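Local coordinates for glycerol uptake operon antiterminator regulatory protein (Listeria monocytogenes str. 4b, PDB 3KTS) that probably switches on expression of the glycerol uptake operon by transcription antitermination in response to glycerol-3-phosphate, using a domain folded as a TIM barrel, at residues Ser8-Ile13 and Asp29-Val34; Pro152-Gly157 and Ala175-Asn180; Asp21-Leu26 and Val47-Ala52; Leu103-Leu108 and Pro128-Leu133. All coordinates share one frame; numbering follows the deposited sequence.

Contact 1 of 4, residues Ser8-Ile13 and Asp29-Val34; sequences SNQSII and DLTYMV
At the start of the first beta-alpha-beta unit, where strands 12-16 and 32-39 begin, the side-chain amide of Gln10 clasps the backbone of Tyr32. The amide donates and accepts at once. The N-H of Tyr32 reaches Gln10 OE1 at 3.1 Å, arriving nearly side-on to that carbonyl (C=O...N angle 97°) and tilted from its plane. The return bond, from Gln10 NE2 to Tyr32 O at 2.9 Å, meets its acceptor on a lone pair in the carbonyl plane of Tyr32, close to the plane of the amide, though its N-H is less straight. NE2 also donates to Ile12 O at 3.2 Å, so three bonds fix the rotation of a buried amide. The reach comes from an extended chain, with CG anti to the backbone N (chi1 -169°).

Here a side chain deals with a strand much as a neighbouring peptide group would in the parallel sheet of this TIM barrel, ahead of the point where strand 12-16 begins. The same OE1 lies at the edge of the Tyr32 ring, in its plane, while Phe7 meets that ring edge-to-face. Thr31 brings its methyl CG2 to 3.4 Å from Gln10 OE1.

Leu30 lies beside the amide, CD2 3.7 Å from Ile12 O, and its other branch, CD1, makes an apolar contact with Ile12 CG2 at 4.0 Å. Further along the strands, Ile13 CG2 touches Val34 CG2 at 3.6 Å; both side chains also pack on Thr177, while Val34 continues onto Leu58 and His60.

Contact 2 of 4, residues Pro152-Gly157 and Ala175-Asn180; sequences PVIAGG and AVTTSN
Ala155 and Val176 pair in parallel on the last two strands of the TIM barrel, 153-156 and 173-178, which helix 162-169 connects into a beta-alpha-beta unit. Two backbone hydrogen bonds hold the pairing. Ala155 N donates to Ala175 O at 3.2 Å, and Ala155 O receives Thr177 N at 2.9 Å, so a single residue on one strand links two positions on the other. The axes of strands 153-156 and 175-178 are 33° apart, in keeping with the twist of a barrel wall.

CA-H...O contacts accompany these bonds: Val176 CA approaches Ala155 O, and Gly156 CA lies 3.2 Å from Thr177 O.

The apolar contacts fall on the face carrying Ile154, Ala175 and Thr177. Ile154 splits its two branches between neighbours, CD1 meeting Ala175 CB at 3.7 Å and CG2 meeting Thr177 CG2 at 3.8 Å; with CG2 anti to the backbone N (chi1 -53°), that methyl also rests near Ala175 O. Ile13 of the adjoining strand packs on the same three residues. Ala155 and Val176 turn to the other face and pack on helix 162-169.

Polar side chains gather near the C-terminal ends of the strands, where phosphate-binding barrels commonly hold their ligand. An unidentified bound molecule, probably from the crystallisation liquor, accepts or gives a hydrogen bond at Ser179 OG and lies beside Gly157. Thr178 closes an ST turn, its OG1 taking Asn180 N at 2.9 Å. Thr177 OG1 is bonded to Glu132 and, in the absence of a side chain on Gly156, sits 3.4 Å from Gly156 CA.

Contact 3 of 4, residues Asp21-Leu26 and Val47-Ala52; sequences DMEKIL and VKYAQA
Tyr49 reaches from helix 43-52 toward Leu26 and Glu23, bridging two neighbouring helices of the outer layer of a TIM barrel. It gives up more surface than any other residue of the contact. Its CG is anti to the backbone N (chi1 -170°), which carries the ring outward across the gap between the helices and brings the CE2 corner to the opposing segment.

Two quite different groups meet that corner. Glu23 OE1 lies at the ring edge, in the ring plane, 3.3 Å from Tyr49 CE2, while the carboxylate as a whole is turned 65° from the ring. The Glu23 chain gets there by bending at chi2 (63°). OE1 is 4.1 Å from Tyr49 OH, so the approach is to the C-H edge and not a hydrogen bond to the hydroxyl; the slightly positive rim of an aromatic ring would probably favour a carboxylate oxygen there.

Leu26, second in buried surface, supplies the apolar partner. Its CD2 comes obliquely to Tyr49 CE2 at 3.7 Å, and its other methyl, CD1, faces the backbone at Ala50 CA. Leu26 also rests on Met33 of strand 32-39, so it touches both the neighbouring helix and the strand beneath.

Ala50, the third, offers a small surface on the inner side of helix 43-52 and likewise packs on Met33. From helix 20-25 Met22 points toward it, lying also on Met35. The meeting is a light van der Waals touch, with Met22 SD 4.2 Å from Ala50 CB.

Contact 4 of 4, residues Leu103-Leu108 and Pro128-Leu133; sequences LAIQRL and PDCIEL
The side chains of Arg107 and Glu132 lie side by side and point the same way, their guanidinium and carboxylate planes 40° apart. Glu132 OE1 lies neither squarely over the guanidinium nor at its edge; it is 33° out of the plane and takes Arg107 NE in a salt bridge of 3.0 Å. NE comes nearly along the C-O axis of OE1, but its N-H is bent away from the straight line. Both chains are extended, with CG anti to the backbone N (chi1 -172° in Glu132). The second oxygen, OE2, is hydrogen-bonded to Thr177, so two partners steady the buried carboxylate.

A second carboxylate serves the backbone: Asp129 OD2 receives Ala104 N at 2.9 Å on its anti side, slightly out of plane. The amide of Gln106 lays NE2 3.6 Å from Pro128 CG.

Between these groups the strands pair in parallel. Gln106 N meets Cys130 O at 2.9 Å, Glu132 N meets Gln106 O at 2.9 Å, and Leu108 N meets Glu132 O at 2.8 Å. On the Arg107 face, Ile105 CB touches Cys130 CB at 3.6 Å and Ile105 CD1 reaches Glu132 CB at 3.7 Å.

An unidentified bound molecule lies beside Arg107, consistent with a pocket near the C-terminal strand ends. Helix 113-126 joins the two strands and covers Gln106 and Ile131 on the face away from the Arg107-Glu132 pair, as in the beta-alpha-beta units of a TIM barrel.

Contacts 1, 2 and 4 lie in the strand wall of one barrel, whereas contact 3 is peripheral and partly exposed, pairing two outer helices. Contacts 2 and 4 both pair parallel strands through backbone hydrogen bonds, more extensively in contact 4; they meet where strands 153-156 and 130-134 adjoin, and the Thr177-Glu132 bond ties them. Contact 1 joins contact 2 through the bonding of Ser11 and Ile13 to Val176, yet links its own two segments by a side-chain amide. Contact 3 has side-chain packing and a carboxylate at a ring edge, without hydrogen bonds between its segments; Met33 of contact 1 carries it inward, its CE 3.8 Å from Ala50 CB. Contacts 3 and 4 do not touch.

Contact 1 of 4, residues Ser8-Ile13 and Asp29-Val34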
loop_
_atom_site.group_PDB
_atom_site.type_symbol
_atom_site.label_atom_id
_atom_site.label_comp_id
_atom_site.label_asym_id
_atom_site.label_seq_id
_atom_site.Cartn_x
_atom_site.Cartn_y
_atom_site.Cartn_z
ATOM N N SER A 8 3.801 4.063 -12.047
ATOM C CA SER A 8 3.504 5.235 -12.857
ATOM C C SER A 8 2.481 4.806 -13.900
ATOM O O SER A 8 2.558 3.689 -14.423
ATOM C CB SER A 8 4.768 5.770 -13.534
ATOM O OG SER A 8 5.713 6.220 -12.576
ATOM N N ASN A 9 1.522 5.691 -14.177
ATOM C CA ASN A 9 0.376 5.419 -15.067
ATOM C C ASN A 9 -0.501 4.222 -14.674
ATOM O O ASN A 9 -1.163 3.611 -15.519
ATOM C CB ASN A 9 0.792 5.358 -16.550
ATOM C CG ASN A 9 0.761 6.723 -17.229
ATOM O OD1 ASN A 9 1.389 6.919 -18.272
ATOM N ND2 ASN A 9 0.026 7.668 -16.645
ATOM N N GLN A 10 -0.484 3.894 -13.385
ATOM C CA GLN A 10 -1.439 2.967 -12.809
ATOM C C GLN A 10 -2.154 3.679 -11.671
ATOM O O GLN A 10 -1.559 3.935 -10.625
ATOM C CB GLN A 10 -0.749 1.708 -12.301
ATOM C CG GLN A 10 -1.734 0.615 -11.936
ATOM C CD GLN A 10 -1.074 -0.541 -11.245
ATOM O OE1 GLN A 10 0.150 -0.673 -11.269
ATOM N NE2 GLN A 10 -1.879 -1.390 -10.606
ATOM N N SER A 11 -3.425 3.999 -11.896
ATOM C CA SER A 11 -4.210 4.833 -10.990
ATOM C C SER A 11 -4.915 4.030 -9.905
ATOM O O SER A 11 -4.968 4.454 -8.751
ATOM C CB SER A 11 -5.228 5.647 -11.781
ATOM O OG SER A 11 -4.567 6.482 -12.711
ATOM N N ILE A 12 -5.466 2.883 -10.284
ATOM C CA ILE A 12 -6.098 1.983 -9.336
ATOM C C ILE A 12 -5.134 0.844 -9.026
ATOM O O ILE A 12 -4.591 0.191 -9.927
ATOM C CB ILE A 12 -7.471 1.457 -9.854
ATOM C CG1 ILE A 12 -8.578 2.470 -9.570
ATOM C CG2 ILE A 12 -7.877 0.158 -9.178
ATOM C CD1 ILE A 12 -8.766 3.495 -10.645
ATOM N N ILE A 13 -4.885 0.654 -7.738
ATOM C CA ILE A 13 -4.160 -0.497 -7.256
ATOM C C ILE A 13 -5.177 -1.298 -6.458
ATOM O O ILE A 13 -5.510 -0.925 -5.338
ATOM C CB ILE A 13 -2.960 -0.089 -6.382
ATOM C CG1 ILE A 13 -2.072 0.929 -7.118
ATOM C CG2 ILE A 13 -2.163 -1.322 -5.993
ATOM C CD1 ILE A 13 -0.889 1.443 -6.306
ATOM N N ASP A 29 -5.787 -5.812 -16.326
ATOM C CA ASP A 29 -4.650 -5.207 -17.018
ATOM C C ASP A 29 -3.690 -4.480 -16.068
ATOM O O ASP A 29 -2.539 -4.203 -16.420
ATOM C CB ASP A 29 -5.161 -4.254 -18.106
ATOM C CG ASP A 29 -4.134 -4.004 -19.201
ATOM O OD1 ASP A 29 -4.136 -4.759 -20.199
ATOM O OD2 ASP A 29 -3.324 -3.060 -19.063
ATOM N N LEU A 30 -4.177 -4.186 -14.864
ATOM C CA LEU A 30 -3.410 -3.484 -13.836
ATOM C C LEU A 30 -2.300 -4.376 -13.284
ATOM O O LEU A 30 -2.550 -5.520 -12.926
ATOM C CB LEU A 30 -4.346 -3.039 -12.706
ATOM C CG LEU A 30 -5.640 -2.311 -13.100
ATOM C CD1 LEU A 30 -6.691 -2.459 -12.014
ATOM C CD2 LEU A 30 -5.399 -0.832 -13.425
ATOM N N THR A 31 -1.080 -3.848 -13.223
ATOM C CA THR A 31 0.095 -4.648 -12.846
ATOM C C THR A 31 0.325 -4.814 -11.328
ATOM O O THR A 31 0.596 -5.925 -10.867
ATOM C CB THR A 31 1.394 -4.183 -13.588
ATOM O OG1 THR A 31 2.555 -4.682 -12.908
ATOM C CG2 THR A 31 1.472 -2.650 -13.698
ATOM N N TYR A 32 0.212 -3.729 -10.560
ATOM C CA TYR A 32 0.371 -3.793 -9.089
ATOM C C TYR A 32 -0.919 -4.092 -8.323
ATOM O O TYR A 32 -1.977 -3.518 -8.608
ATOM C CB TYR A 32 0.992 -2.507 -8.548
ATOM C CG TYR A 32 2.499 -2.499 -8.571
ATOM C CD1 TYR A 32 3.198 -2.020 -9.675
ATOM C CD2 TYR A 32 3.228 -2.959 -7.479
ATOM C CE1 TYR A 32 4.583 -2.008 -9.691
ATOM C CE2 TYR A 32 4.609 -2.948 -7.482
ATOM C CZ TYR A 32 5.279 -2.475 -8.591
ATOM O OH TYR A 32 6.651 -2.483 -8.591
ATOM N N MET A 33 -0.817 -4.988 -7.345
ATOM C CA MET A 33 -1.946 -5.341 -6.485
ATOM C C MET A 33 -1.591 -5.189 -5.002
ATOM O O MET A 33 -0.411 -5.140 -4.636
ATOM C CB MET A 33 -2.425 -6.765 -6.771
ATOM C CG MET A 33 -1.551 -7.858 -6.169
ATOM S SD MET A 33 -2.522 -9.298 -5.690
ATOM C CE MET A 33 -2.685 -10.142 -7.261
ATOM N N VAL A 34 -2.615 -5.116 -4.158
ATOM C CA VAL A 34 -2.415 -5.029 -2.717
ATOM C C VAL A 34 -3.085 -6.194 -1.995
ATOM O O VAL A 34 -4.247 -6.510 -2.251
ATOM C CB VAL A 34 -2.960 -3.705 -2.150
ATOM C CG1 VAL A 34 -3.020 -3.762 -0.631
ATOM C CG2 VAL A 34 -2.101 -2.537 -2.612
#

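Contact 2 of 4, residues Pro152-Gly157 and Ala175-Asn180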
loop_
_atom_site.group_PDB
_atom_site.type_symbol
_atom_site.label_atom_id
_atom_site.label_comp_id
_atom_site.label_asym_id
_atom_site.label_seq_id
_atom_site.Cartn_x
_atom_site.Cartn_y
_atom_site.Cartn_z
ATOM N N PRO A 152 6.117 10.698 -2.306
ATOM C CA PRO A 152 4.878 10.331 -3.000
ATOM C C PRO A 152 3.868 9.691 -2.053
ATOM O O PRO A 152 4.246 8.892 -1.197
ATOM C CB PRO A 152 5.352 9.307 -4.032
ATOM C CG PRO A 152 6.562 8.697 -3.420
ATOM C CD PRO A 152 7.232 9.797 -2.648
ATOM N N VAL A 153 2.596 10.045 -2.211
ATOM C CA VAL A 153 1.527 9.458 -1.396
ATOM C C VAL A 153 0.469 8.708 -2.221
ATOM O O VAL A 153 0.025 9.187 -3.263
ATOM C CB VAL A 153 0.890 10.463 -0.350
ATOM C CG1 VAL A 153 1.801 11.647 -0.082
ATOM C CG2 VAL A 153 -0.489 10.953 -0.764
ATOM N N ILE A 154 0.115 7.508 -1.762
ATOM C CA ILE A 154 -1.045 6.782 -2.259
ATOM C C ILE A 154 -2.179 7.176 -1.326
ATOM O O ILE A 154 -1.942 7.455 -0.152
ATOM C CB ILE A 154 -0.851 5.240 -2.168
ATOM C CG1 ILE A 154 0.449 4.788 -2.834
ATOM C CG2 ILE A 154 -2.043 4.476 -2.769
ATOM C CD1 ILE A 154 0.350 4.548 -4.315
ATOM N N ALA A 155 -3.401 7.234 -1.843
ATOM C CA ALA A 155 -4.572 7.366 -0.984
ATOM C C ALA A 155 -5.435 6.122 -1.100
ATOM O O ALA A 155 -5.531 5.517 -2.165
ATOM C CB ALA A 155 -5.362 8.600 -1.331
ATOM N N GLY A 156 -6.053 5.741 0.006
ATOM C CA GLY A 156 -6.867 4.542 0.053
ATOM C C GLY A 156 -7.936 4.663 1.110
ATOM O O GLY A 156 -7.826 5.481 2.013
ATOM N N GLY A 157 -8.975 3.846 1.000
ATOM C CA GLY A 157 -10.044 3.833 1.988
ATOM C C GLY A 157 -11.244 4.647 1.565
ATOM O O GLY A 157 -11.126 5.838 1.278
ATOM N N ALA A 175 -1.365 7.437 -6.838
ATOM C CA ALA A 175 -2.314 6.363 -7.167
ATOM C C ALA A 175 -3.322 6.168 -6.036
ATOM O O ALA A 175 -3.225 6.800 -4.983
ATOM C CB ALA A 175 -1.587 5.042 -7.460
ATOM N N VAL A 176 -4.288 5.286 -6.271
ATOM C CA VAL A 176 -5.344 4.983 -5.321
ATOM C C VAL A 176 -5.313 3.489 -5.013
ATOM O O VAL A 176 -5.115 2.683 -5.915
ATOM C CB VAL A 176 -6.722 5.385 -5.899
ATOM C CG1 VAL A 176 -7.866 4.904 -5.021
ATOM C CG2 VAL A 176 -6.806 6.886 -6.071
ATOM N N THR A 177 -5.467 3.120 -3.743
ATOM C CA THR A 177 -5.750 1.728 -3.390
ATOM C C THR A 177 -7.196 1.602 -2.960
ATOM O O THR A 177 -7.725 2.481 -2.275
ATOM C CB THR A 177 -4.849 1.171 -2.268
ATOM O OG1 THR A 177 -4.826 2.082 -1.167
ATOM C CG2 THR A 177 -3.446 0.951 -2.768
ATOM N N THR A 178 -7.824 0.501 -3.360
ATOM C CA THR A 178 -9.245 0.289 -3.115
ATOM C C THR A 178 -9.666 -1.170 -3.311
ATOM O O THR A 178 -9.117 -1.888 -4.150
ATOM C CB THR A 178 -10.112 1.215 -4.012
ATOM O OG1 THR A 178 -11.498 0.928 -3.807
ATOM C CG2 THR A 178 -9.758 1.043 -5.476
ATOM N N SER A 179 -10.640 -1.599 -2.519
ATOM C CA SER A 179 -11.248 -2.908 -2.702
ATOM C C SER A 179 -12.673 -2.772 -3.232
ATOM O O SER A 179 -13.448 -3.727 -3.191
ATOM C CB SER A 179 -11.231 -3.703 -1.399
ATOM O OG SER A 179 -11.802 -2.967 -0.338
ATOM N N ASN A 180 -13.011 -1.576 -3.719
ATOM C CA ASN A 180 -14.272 -1.341 -4.418
ATOM C C ASN A 180 -14.214 -1.986 -5.800
ATOM O O ASN A 180 -13.550 -1.485 -6.710
ATOM C CB ASN A 180 -14.573 0.158 -4.514
ATOM C CG ASN A 180 -15.977 0.451 -5.008
ATOM O OD1 ASN A 180 -16.281 0.291 -6.190
ATOM N ND2 ASN A 180 -16.835 0.906 -4.106
#

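Contact 3 of 4, residues Asp21-Leu26 and Val47-Ala52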
loop_
_atom_site.group_PDB
_atom_site.type_symbol
_atom_site.label_atom_id
_atom_site.label_comp_id
_atom_site.label_asym_id
_atom_site.label_seq_id
_atom_site.Cartn_x
_atom_site.Cartn_y
_atom_site.Cartn_z
ATOM N N ASP A 21 -10.564 -12.843 -4.129
ATOM C CA ASP A 21 -10.400 -11.480 -4.630
ATOM C C ASP A 21 -9.177 -11.343 -5.525
ATOM O O ASP A 21 -9.165 -10.520 -6.441
ATOM C CB ASP A 21 -10.304 -10.484 -3.472
ATOM C CG ASP A 21 -11.661 -10.069 -2.941
ATOM O OD1 ASP A 21 -12.684 -10.401 -3.581
ATOM O OD2 ASP A 21 -11.706 -9.402 -1.882
ATOM N N MET A 22 -8.152 -12.149 -5.261
ATOM C CA MET A 22 -6.944 -12.122 -6.078
ATOM C C MET A 22 -7.143 -12.852 -7.413
ATOM O O MET A 22 -6.447 -12.565 -8.390
ATOM C CB MET A 22 -5.721 -12.641 -5.307
ATOM C CG MET A 22 -5.299 -14.068 -5.617
ATOM S SD MET A 22 -3.580 -14.343 -5.198
ATOM C CE MET A 22 -3.707 -14.413 -3.410
ATOM N N GLU A 23 -8.093 -13.789 -7.444
ATOM C CA GLU A 23 -8.495 -14.454 -8.679
ATOM C C GLU A 23 -9.209 -13.476 -9.590
ATOM O O GLU A 23 -8.973 -13.463 -10.798
ATOM C CB GLU A 23 -9.399 -15.654 -8.386
ATOM C CG GLU A 23 -8.804 -16.999 -8.791
ATOM C CD GLU A 23 -7.533 -17.337 -8.037
ATOM O OE1 GLU A 23 -6.444 -17.243 -8.643
ATOM O OE2 GLU A 23 -7.623 -17.690 -6.842
ATOM N N LYS A 24 -10.069 -12.654 -8.990
ATOM C CA LYS A 24 -10.783 -11.595 -9.695
ATOM C C LYS A 24 -9.812 -10.622 -10.359
ATOM O O LYS A 24 -10.002 -10.252 -11.517
ATOM C CB LYS A 24 -11.714 -10.839 -8.737
ATOM C CG LYS A 24 -12.865 -11.658 -8.146
ATOM C CD LYS A 24 -14.102 -11.652 -9.034
ATOM C CE LYS A 24 -15.260 -12.395 -8.382
ATOM N NZ LYS A 24 -16.446 -12.482 -9.286
ATOM N N ILE A 25 -8.760 -10.235 -9.637
ATOM C CA ILE A 25 -7.808 -9.239 -10.146
ATOM C C ILE A 25 -6.691 -9.825 -11.000
ATOM O O ILE A 25 -5.895 -9.085 -11.575
ATOM C CB ILE A 25 -7.234 -8.312 -9.033
ATOM C CG1 ILE A 25 -6.272 -9.053 -8.103
ATOM C CG2 ILE A 25 -8.351 -7.687 -8.245
ATOM C CD1 ILE A 25 -5.947 -8.282 -6.817
ATOM N N LEU A 26 -6.642 -11.151 -11.096
ATOM C CA LEU A 26 -5.636 -11.816 -11.920
ATOM C C LEU A 26 -6.022 -11.723 -13.399
ATOM O O LEU A 26 -5.188 -11.924 -14.282
ATOM C CB LEU A 26 -5.459 -13.272 -11.477
ATOM C CG LEU A 26 -4.065 -13.752 -11.038
ATOM C CD1 LEU A 26 -3.445 -12.851 -9.972
ATOM C CD2 LEU A 26 -4.150 -15.172 -10.514
ATOM N N VAL A 47 1.880 -15.348 -2.772
ATOM C CA VAL A 47 2.735 -14.330 -3.379
ATOM C C VAL A 47 3.315 -14.843 -4.703
ATOM O O VAL A 47 3.289 -14.136 -5.720
ATOM C CB VAL A 47 3.846 -13.848 -2.399
ATOM C CG1 VAL A 47 4.801 -12.858 -3.076
ATOM C CG2 VAL A 47 3.221 -13.211 -1.162
ATOM N N LYS A 48 3.811 -16.081 -4.696
ATOM C CA LYS A 48 4.402 -16.673 -5.898
ATOM C C LYS A 48 3.363 -16.953 -6.976
ATOM O O LYS A 48 3.671 -16.844 -8.161
ATOM C CB LYS A 48 5.217 -17.930 -5.570
ATOM C CG LYS A 48 6.460 -17.667 -4.710
ATOM C CD LYS A 48 7.401 -16.642 -5.340
ATOM C CE LYS A 48 8.154 -15.843 -4.285
ATOM N NZ LYS A 48 9.215 -16.639 -3.611
ATOM N N TYR A 49 2.135 -17.278 -6.563
ATOM C CA TYR A 49 1.033 -17.491 -7.504
ATOM C C TYR A 49 0.550 -16.189 -8.134
ATOM O O TYR A 49 0.089 -16.182 -9.275
ATOM C CB TYR A 49 -0.142 -18.227 -6.849
ATOM C CG TYR A 49 -1.191 -18.683 -7.841
ATOM C CD1 TYR A 49 -0.953 -19.764 -8.690
ATOM C CD2 TYR A 49 -2.418 -18.024 -7.940
ATOM C CE1 TYR A 49 -1.911 -20.179 -9.611
ATOM C CE2 TYR A 49 -3.381 -18.435 -8.854
ATOM C CZ TYR A 49 -3.121 -19.510 -9.684
ATOM O OH TYR A 49 -4.072 -19.916 -10.588
ATOM N N ALA A 50 0.656 -15.091 -7.392
ATOM C CA ALA A 50 0.275 -13.784 -7.913
ATOM C C ALA A 50 1.368 -13.233 -8.819
ATOM O O ALA A 50 1.081 -12.569 -9.814
ATOM C CB ALA A 50 -0.022 -12.831 -6.790
ATOM N N GLN A 51 2.621 -13.531 -8.478
ATOM C CA GLN A 51 3.762 -13.136 -9.304
ATOM C C GLN A 51 3.892 -13.994 -10.566
ATOM O O GLN A 51 4.493 -13.561 -11.553
ATOM C CB GLN A 51 5.054 -13.165 -8.491
ATOM C CG GLN A 51 5.174 -12.030 -7.492
ATOM C CD GLN A 51 6.243 -12.278 -6.450
ATOM O OE1 GLN A 51 6.449 -13.407 -6.007
ATOM N NE2 GLN A 51 6.931 -11.216 -6.048
ATOM N N ALA A 52 3.324 -15.200 -10.530
ATOM C CA ALA A 52 3.265 -16.071 -11.707
ATOM C C ALA A 52 2.293 -15.540 -12.765
ATOM O O ALA A 52 2.443 -15.830 -13.953
ATOM C CB ALA A 52 2.889 -17.495 -11.308
#

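Contact 4 of 4, residues Leu103-Leu108 and Pro128-Leu133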
loop_
_atom_site.group_PDB
_atom_site.type_symbol
_atom_site.label_atom_id
_atom_site.label_comp_id
_atom_site.label_asym_id
_atom_site.label_seq_id
_atom_site.Cartn_x
_atom_site.Cartn_y
_atom_site.Cartn_z
ATOM N N LEU A 103 10.523 -1.984 -1.346
ATOM C CA LEU A 103 9.640 -0.846 -1.485
ATOM C C LEU A 103 8.838 -0.751 -0.195
ATOM O O LEU A 103 7.895 -1.513 0.023
ATOM C CB LEU A 103 8.701 -1.052 -2.679
ATOM C CG LEU A 103 8.237 0.070 -3.621
ATOM C CD1 LEU A 103 6.794 -0.188 -4.022
ATOM C CD2 LEU A 103 8.358 1.458 -3.036
ATOM N N ALA A 104 9.249 0.165 0.674
ATOM C CA ALA A 104 8.584 0.364 1.954
ATOM C C ALA A 104 7.603 1.530 1.886
ATOM O O ALA A 104 8.009 2.693 1.794
ATOM C CB ALA A 104 9.605 0.587 3.046
ATOM N N ILE A 105 6.312 1.212 1.916
ATOM C CA ILE A 105 5.277 2.244 1.991
ATOM C C ILE A 105 4.655 2.316 3.400
ATOM O O ILE A 105 4.274 1.297 3.972
ATOM C CB ILE A 105 4.245 2.167 0.798
ATOM C CG1 ILE A 105 2.795 2.289 1.277
ATOM C CG2 ILE A 105 4.479 0.921 -0.111
ATOM C CD1 ILE A 105 1.790 2.212 0.152
ATOM N N GLN A 106 4.594 3.522 3.963
ATOM C CA GLN A 106 4.123 3.719 5.336
ATOM C C GLN A 106 2.662 4.137 5.408
ATOM O O GLN A 106 2.249 5.112 4.780
ATOM C CB GLN A 106 4.980 4.750 6.064
ATOM C CG GLN A 106 4.784 4.746 7.580
ATOM C CD GLN A 106 5.311 5.993 8.255
ATOM O OE1 GLN A 106 4.685 6.527 9.172
ATOM N NE2 GLN A 106 6.460 6.471 7.801
ATOM N N ARG A 107 1.891 3.400 6.200
ATOM C CA ARG A 107 0.459 3.619 6.300
ATOM C C ARG A 107 0.146 4.646 7.371
ATOM O O ARG A 107 0.624 4.551 8.500
ATOM C CB ARG A 107 -0.240 2.309 6.624
ATOM C CG ARG A 107 -1.632 2.232 6.076
ATOM C CD ARG A 107 -2.253 0.881 6.339
ATOM N NE ARG A 107 -3.443 0.658 5.522
ATOM C CZ ARG A 107 -4.314 -0.325 5.724
ATOM N NH1 ARG A 107 -4.127 -1.191 6.717
ATOM N NH2 ARG A 107 -5.363 -0.454 4.922
ATOM N N LEU A 108 -0.662 5.632 7.006
ATOM C CA LEU A 108 -1.048 6.681 7.925
ATOM C C LEU A 108 -2.563 6.781 7.959
ATOM O O LEU A 108 -3.213 6.714 6.917
ATOM C CB LEU A 108 -0.451 8.008 7.474
ATOM C CG LEU A 108 0.086 8.891 8.598
ATOM C CD1 LEU A 108 1.498 8.454 8.942
ATOM C CD2 LEU A 108 0.065 10.355 8.191
ATOM N N PRO A 128 10.101 6.887 4.474
ATOM C CA PRO A 128 9.585 5.783 3.693
ATOM C C PRO A 128 9.686 6.080 2.213
ATOM O O PRO A 128 9.761 7.243 1.818
ATOM C CB PRO A 128 8.123 5.718 4.118
ATOM C CG PRO A 128 7.779 7.098 4.489
ATOM C CD PRO A 128 9.018 7.674 5.096
ATOM N N ASP A 129 9.693 5.028 1.405
ATOM C CA ASP A 129 9.718 5.165 -0.043
ATOM C C ASP A 129 8.418 5.768 -0.542
ATOM O O ASP A 129 8.388 6.419 -1.583
ATOM C CB ASP A 129 9.943 3.805 -0.710
ATOM C CG ASP A 129 11.293 3.191 -0.366
ATOM O OD1 ASP A 129 12.300 3.937 -0.295
ATOM O OD2 ASP A 129 11.348 1.955 -0.175
ATOM N N CYS A 130 7.350 5.556 0.223
ATOM C CA CYS A 130 6.009 5.976 -0.160
ATOM C C CYS A 130 5.128 6.088 1.089
ATOM O O CYS A 130 5.473 5.544 2.126
ATOM C CB CYS A 130 5.435 4.945 -1.130
ATOM S SG CYS A 130 3.946 5.429 -1.973
ATOM N N ILE A 131 4.005 6.794 1.001
ATOM C CA ILE A 131 3.021 6.792 2.098
ATOM C C ILE A 131 1.591 6.553 1.636
ATOM O O ILE A 131 1.115 7.211 0.727
ATOM C CB ILE A 131 3.080 8.067 2.990
ATOM C CG1 ILE A 131 3.476 9.293 2.177
ATOM C CG2 ILE A 131 4.075 7.872 4.112
ATOM C CD1 ILE A 131 3.746 10.550 3.002
ATOM N N GLU A 132 0.914 5.595 2.257
ATOM C CA GLU A 132 -0.516 5.399 2.003
ATOM C C GLU A 132 -1.322 6.192 3.040
ATOM O O GLU A 132 -1.149 6.000 4.243
ATOM C CB GLU A 132 -0.881 3.908 2.039
ATOM C CG GLU A 132 -2.298 3.576 1.599
ATOM C CD GLU A 132 -2.633 2.085 1.724
ATOM O OE1 GLU A 132 -2.543 1.523 2.844
ATOM O OE2 GLU A 132 -3.000 1.477 0.693
ATOM N N LEU A 133 -2.181 7.091 2.569
ATOM C CA LEU A 133 -3.083 7.840 3.451
ATOM C C LEU A 133 -4.497 7.281 3.415
ATOM O O LEU A 133 -5.032 6.981 2.344
ATOM C CB LEU A 133 -3.111 9.326 3.088
ATOM C CG LEU A 133 -2.175 10.273 3.851
ATOM C CD1 LEU A 133 -0.695 10.038 3.529
ATOM C CD2 LEU A 133 -2.564 11.725 3.577
#